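Local coordinates for protein succinate-semialdehyde dehydrogenase (Streptococcus pyogenes MGAS1882, PDB 4OGD) that probably oxidises succinic semialdehyde to succinate, using NADP+ as its cofactor, as a member of the aldehyde dehydrogenase family, at residues M20-L25 with V191-A196; A26-R31 with P151-H156. All blocks are in the same frame, centred on the assembly; numbering follows the deposited sequence.

Interaction 1 of 2, residues M20-L25 with V191-A196; sequences MTDQGL and VSQVIA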
loop_
_atom_site.group_PDB
_atom_site.type_symbol
_atom_site.label_atom_id
_atom_site.label_comp_id
_atom_site.label_asym_id
_atom_site.label_seq_id
_atom_site.Cartn_x
_atom_site.Cartn_y
_atom_site.Cartn_z
ATOM N N MET A 20 2.279 -26.883 12.881
ATOM C CA MET A 20 3.241 -26.181 13.722
ATOM C C MET A 20 2.608 -25.774 15.054
ATOM O O MET A 20 1.481 -25.285 15.094
ATOM C CB MET A 20 3.751 -24.945 12.974
ATOM C CG MET A 20 4.776 -24.116 13.725
ATOM S SD MET A 20 5.410 -22.768 12.700
ATOM C CE MET A 20 6.764 -23.559 11.834
ATOM N N THR A 21 3.327 -25.984 16.151
ATOM C CA THR A 21 2.813 -25.602 17.464
ATOM C C THR A 21 2.970 -24.104 17.691
ATOM O O THR A 21 3.732 -23.439 16.984
ATOM C CB THR A 21 3.538 -26.353 18.589
ATOM O OG1 THR A 21 4.927 -25.999 18.579
ATOM C CG2 THR A 21 3.386 -27.856 18.404
ATOM N N ASP A 22 2.239 -23.573 18.670
ATOM C CA ASP A 22 2.389 -22.174 19.046
ATOM C C ASP A 22 3.831 -21.836 19.410
ATOM O O ASP A 22 4.344 -20.798 18.991
ATOM C CB ASP A 22 1.448 -21.806 20.194
ATOM C CG ASP A 22 -0.004 -21.792 19.771
ATOM O OD1 ASP A 22 -0.276 -21.521 18.585
ATOM O OD2 ASP A 22 -0.874 -22.049 20.629
ATOM N N GLN A 23 4.499 -22.708 20.167
ATOM C CA GLN A 23 5.892 -22.443 20.513
ATOM C C GLN A 23 6.812 -22.503 19.296
ATOM O O GLN A 23 7.708 -21.673 19.154
ATOM C CB GLN A 23 6.410 -23.390 21.600
ATOM C CG GLN A 23 7.794 -22.985 22.094
ATOM C CD GLN A 23 7.786 -21.607 22.741
ATOM O OE1 GLN A 23 6.969 -21.334 23.621
ATOM N NE2 GLN A 23 8.683 -20.727 22.298
ATOM N N GLY A 24 6.584 -23.475 18.417
ATOM C CA GLY A 24 7.339 -23.572 17.179
ATOM C C GLY A 24 7.203 -22.287 16.377
ATOM O O GLY A 24 8.180 -21.766 15.841
ATOM N N LEU A 25 5.986 -21.761 16.327
ATOM C CA LEU A 25 5.716 -20.525 15.595
ATOM C C LEU A 25 6.430 -19.327 16.224
ATOM O O LEU A 25 7.043 -18.513 15.521
ATOM C CB LEU A 25 4.206 -20.290 15.512
ATOM C CG LEU A 25 3.740 -19.007 14.829
ATOM C CD1 LEU A 25 4.259 -18.929 13.393
ATOM C CD2 LEU A 25 2.217 -18.934 14.866
ATOM N N VAL A 191 -2.518 -17.586 12.030
ATOM C CA VAL A 191 -2.232 -16.547 11.042
ATOM C C VAL A 191 -2.551 -15.178 11.639
ATOM O O VAL A 191 -1.778 -14.233 11.493
ATOM C CB VAL A 191 -3.023 -16.747 9.736
ATOM C CG1 VAL A 191 -2.865 -15.536 8.824
ATOM C CG2 VAL A 191 -2.551 -18.000 9.013
ATOM N N SER A 192 -3.685 -15.076 12.331
ATOM C CA SER A 192 -4.059 -13.812 12.963
ATOM C C SER A 192 -3.020 -13.353 13.978
ATOM O O SER A 192 -2.718 -12.161 14.075
ATOM C CB SER A 192 -5.430 -13.927 13.632
ATOM O OG SER A 192 -6.416 -14.225 12.674
ATOM N N GLN A 193 -2.471 -14.304 14.729
ATOM C CA GLN A 193 -1.417 -14.001 15.686
ATOM C C GLN A 193 -0.154 -13.504 14.990
ATOM O O GLN A 193 0.506 -12.585 15.473
ATOM C CB GLN A 193 -1.082 -15.237 16.517
ATOM C CG GLN A 193 -2.205 -15.725 17.410
ATOM C CD GLN A 193 -1.860 -17.046 18.076
ATOM O OE1 GLN A 193 -2.455 -18.082 17.776
ATOM N NE2 GLN A 193 -0.882 -17.019 18.975
ATOM N N VAL A 194 0.178 -14.114 13.857
ATOM C CA VAL A 194 1.344 -13.691 13.083
ATOM C C VAL A 194 1.173 -12.234 12.638
ATOM O O VAL A 194 2.083 -11.420 12.774
ATOM C CB VAL A 194 1.610 -14.631 11.877
ATOM C CG1 VAL A 194 2.705 -14.067 10.974
ATOM C CG2 VAL A 194 2.011 -16.025 12.374
ATOM N N ILE A 195 -0.017 -11.901 12.152
ATOM C CA ILE A 195 -0.282 -10.549 11.662
ATOM C C ILE A 195 -0.210 -9.519 12.792
ATOM O O ILE A 195 0.234 -8.386 12.588
ATOM C CB ILE A 195 -1.638 -10.489 10.938
ATOM C CG1 ILE A 195 -1.604 -11.413 9.719
ATOM C CG2 ILE A 195 -1.955 -9.056 10.488
ATOM C CD1 ILE A 195 -2.925 -11.507 8.936
ATOM N N ALA A 196 -0.612 -9.926 13.992
ATOM C CA ALA A 196 -0.599 -9.028 15.141
ATOM C C ALA A 196 0.766 -8.941 15.821
ATOM O O ALA A 196 0.955 -8.155 16.743
ATOM C CB ALA A 196 -1.658 -9.457 16.148
#

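Interaction 2 of 2, residues A26-R31 with P151-H156; sequences ADVLER and PMVLKH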
loop_
_atom_site.group_PDB
_atom_site.type_symbol
_atom_site.label_atom_id
_atom_site.label_comp_id
_atom_site.label_asym_id
_atom_site.label_seq_id
_atom_site.Cartn_x
_atom_site.Cartn_y
_atom_site.Cartn_z
ATOM N N ALA A 26 6.363 -19.218 17.548
ATOM C CA ALA A 26 7.077 -18.149 18.238
ATOM C C ALA A 26 8.574 -18.234 17.952
ATOM O O ALA A 26 9.224 -17.221 17.675
ATOM C CB ALA A 26 6.812 -18.196 19.746
ATOM N N ASP A 27 9.116 -19.446 18.012
ATOM C CA ASP A 27 10.537 -19.644 17.743
ATOM C C ASP A 27 10.919 -19.188 16.330
ATOM O O ASP A 27 11.950 -18.535 16.139
ATOM C CB ASP A 27 10.942 -21.099 17.991
ATOM C CG ASP A 27 10.840 -21.491 19.456
ATOM O OD1 ASP A 27 10.722 -20.590 20.313
ATOM O OD2 ASP A 27 10.890 -22.703 19.752
ATOM N N VAL A 28 10.079 -19.519 15.356
ATOM C CA VAL A 28 10.293 -19.092 13.973
ATOM C C VAL A 28 10.259 -17.572 13.820
ATOM O O VAL A 28 11.107 -16.998 13.132
ATOM C CB VAL A 28 9.279 -19.769 13.010
ATOM C CG1 VAL A 28 9.307 -19.107 11.639
ATOM C CG2 VAL A 28 9.598 -21.246 12.879
ATOM N N LEU A 29 9.298 -16.912 14.461
ATOM C CA LEU A 29 9.240 -15.453 14.366
ATOM C C LEU A 29 10.455 -14.792 14.997
ATOM O O LEU A 29 10.991 -13.820 14.458
ATOM C CB LEU A 29 7.947 -14.902 14.974
ATOM C CG LEU A 29 6.657 -15.300 14.252
ATOM C CD1 LEU A 29 5.460 -14.655 14.937
ATOM C CD2 LEU A 29 6.700 -14.903 12.778
ATOM N N GLU A 30 10.906 -15.317 16.135
ATOM C CA GLU A 30 12.087 -14.749 16.775
ATOM C C GLU A 30 13.321 -14.923 15.896
ATOM O O GLU A 30 14.103 -13.987 15.723
ATOM C CB GLU A 30 12.317 -15.352 18.164
ATOM C CG GLU A 30 13.484 -14.713 18.926
ATOM C CD GLU A 30 13.254 -13.250 19.309
ATOM O OE1 GLU A 30 12.177 -12.665 19.015
ATOM O OE2 GLU A 30 14.172 -12.671 19.927
ATOM N N ARG A 31 13.481 -16.112 15.323
ATOM C CA ARG A 31 14.619 -16.378 14.447
ATOM C C ARG A 31 14.596 -15.431 13.257
ATOM O O ARG A 31 15.627 -14.906 12.848
ATOM C CB ARG A 31 14.605 -17.828 13.952
ATOM C CG ARG A 31 15.760 -18.162 13.013
ATOM C CD ARG A 31 15.705 -19.616 12.565
ATOM N NE ARG A 31 14.538 -19.898 11.730
ATOM C CZ ARG A 31 14.212 -21.109 11.288
ATOM N NH1 ARG A 31 14.961 -22.159 11.612
ATOM N NH2 ARG A 31 13.133 -21.286 10.530
ATOM N N PRO A 151 13.308 -11.043 6.053
ATOM C CA PRO A 151 13.013 -12.476 6.181
ATOM C C PRO A 151 11.517 -12.725 5.965
ATOM O O PRO A 151 10.700 -11.832 6.226
ATOM C CB PRO A 151 13.409 -12.790 7.637
ATOM C CG PRO A 151 14.398 -11.702 8.012
ATOM C CD PRO A 151 13.831 -10.474 7.312
ATOM N N MET A 152 11.157 -13.911 5.484
ATOM C CA MET A 152 9.773 -14.190 5.127
ATOM C C MET A 152 9.247 -15.412 5.877
ATOM O O MET A 152 9.982 -16.382 6.127
ATOM C CB MET A 152 9.686 -14.403 3.611
ATOM C CG MET A 152 8.325 -14.815 3.073
ATOM S SD MET A 152 8.254 -14.581 1.276
ATOM C CE MET A 152 8.190 -12.794 1.219
ATOM N N VAL A 153 7.981 -15.355 6.264
ATOM C CA VAL A 153 7.281 -16.548 6.734
ATOM C C VAL A 153 6.112 -16.769 5.789
ATOM O O VAL A 153 5.476 -15.806 5.326
ATOM C CB VAL A 153 6.838 -16.447 8.218
ATOM C CG1 VAL A 153 8.064 -16.358 9.124
ATOM C CG2 VAL A 153 5.932 -15.239 8.444
ATOM N N LEU A 154 5.862 -18.038 5.472
ATOM C CA LEU A 154 4.935 -18.412 4.405
ATOM C C LEU A 154 3.766 -19.237 4.907
ATOM O O LEU A 154 3.954 -20.289 5.526
ATOM C CB LEU A 154 5.682 -19.227 3.351
ATOM C CG LEU A 154 4.818 -19.926 2.298
ATOM C CD1 LEU A 154 4.142 -18.889 1.400
ATOM C CD2 LEU A 154 5.666 -20.885 1.471
ATOM N N LYS A 155 2.555 -18.760 4.647
ATOM C CA LYS A 155 1.374 -19.582 4.837
ATOM C C LYS A 155 0.845 -19.938 3.454
ATOM O O LYS A 155 0.359 -19.073 2.724
ATOM C CB LYS A 155 0.329 -18.830 5.663
ATOM C CG LYS A 155 -0.700 -19.739 6.319
ATOM C CD LYS A 155 -1.923 -19.869 5.458
ATOM C CE LYS A 155 -2.854 -20.960 5.989
ATOM N NZ LYS A 155 -3.102 -21.986 4.934
ATOM N N HIS A 156 0.971 -21.209 3.087
ATOM C CA HIS A 156 0.560 -21.676 1.772
ATOM C C HIS A 156 -0.798 -22.363 1.834
ATOM O O HIS A 156 -1.334 -22.592 2.913
ATOM C CB HIS A 156 1.620 -22.635 1.205
ATOM C CG HIS A 156 1.853 -22.474 -0.267
ATOM N ND1 HIS A 156 0.832 -22.257 -1.166
ATOM C CD2 HIS A 156 2.997 -22.482 -0.994
ATOM C CE1 HIS A 156 1.336 -22.133 -2.382
ATOM N NE2 HIS A 156 2.648 -22.271 -2.307
#

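Interaction 1 of 2, residues M20-L25 with V191-A196
This is a small, mainly apolar contact with a polar rim between two helices, the first turn of helix 22-41 and the last part of helix 188-196, on the outer side of the cofactor-binding (Rossmann-type) domain. L25 and V194 carry it. One methyl of V194, CG2, faces the forked end of L25. L25 CD1 lies 3.8 Å from V194 CG2, and L25 CD2 reaches the same methyl at an equal distance. With chi1 at 178°, CG of L25 points opposite the backbone N, and this carries the fork across to the other helix. V194 is covered further by L126 and V200, on strands 124-128 and 200-206.

Those strands belong to the Rossmann-type sheet of the aldehyde dehydrogenase fold. Helix 188-196 packs on that sheet, and the start of helix 22-41 lies against the helix from outside.

Toward the surface, D22 and Q193 meet more loosely. D22 OD1 is 4.2 Å from Q193 OE1, with carboxylate and amide planes 67° apart, and no hydrogen bond joins them. D22 OD1 instead accepts from Q190 NE2, one turn earlier on helix 188-196. Q190 NE2 also donates to M20 O, beside the helix start. T21 is the N-cap there: its OG1 accepts from G24 N at 3.0 Å, with an N-H...O angle of 157°.

Interaction 2 of 2, residues A26-R31 with P151-H156
V153 turns its CG1 methyl toward helix 22-41, where it overlaps the end of V28. V28 CG1 lies 3.9 Å from V153 CG1, an ordinary van der Waals separation. The two valine side chains run past each other in opposite directions. Their contact is methyl to methyl. In V153 CG1 stands anti to the carbonyl carbon (chi1 -64°), and this methyl makes both contacts with the helix.

L29 brings the second touch. Its CD2 comes to 4.2 Å from V153 CG1, and its side chain crosses that of V153 at about a right angle. L29 leaves the helix at an angle to the strand, but the end of its side chain comes nearer, and CD2 is the branch that touches. V28 and L29 thus share one methyl of V153. All the touching groups are hydrocarbon, and no hydrogen bond crosses between the two segments. L29 also packs on D197 and R199, in the loop before strand 200-206. The next residue, E30, forms a salt bridge with R199.

Strand 152-155 is part of the parallel portion of the Rossmann-type sheet. The backbone of V153 bonds to I125 and A127 of strand 124-128, while M152 bonds to S180 and T182 on the other edge. Successive side chains alternate between the two faces. M152 and L154 pack on helix 136-148, whereas V153 turns to the face shared by helices 22-41 and 188-196. V28 also touches T182 on strand 181-183, and farther along, A32, L35, Y36 and W39 of helix 22-41 pack on P151.

Overall arrangement
From the N terminus, the chain passes through strands 4-7 and 12-16 and enters helix 22-41. The entry to that helix and its first turn belong to interaction 1 and the next residues to interaction 2. Interaction 2 closes first, when the chain reaches strand 152-155. Interaction 1 closes later, at helix 188-196. The smaller loop therefore lies within the larger one, and the two do not cross. Their centres are 8 Å apart. They also touch directly: V191 CG2 packs on K155 CG at 3.7 Å, and M20 CE on V28 CG2 at 3.8 Å. Together they join helix 22-41 to a strand of the Rossmann-type sheet and to a helix packed on it.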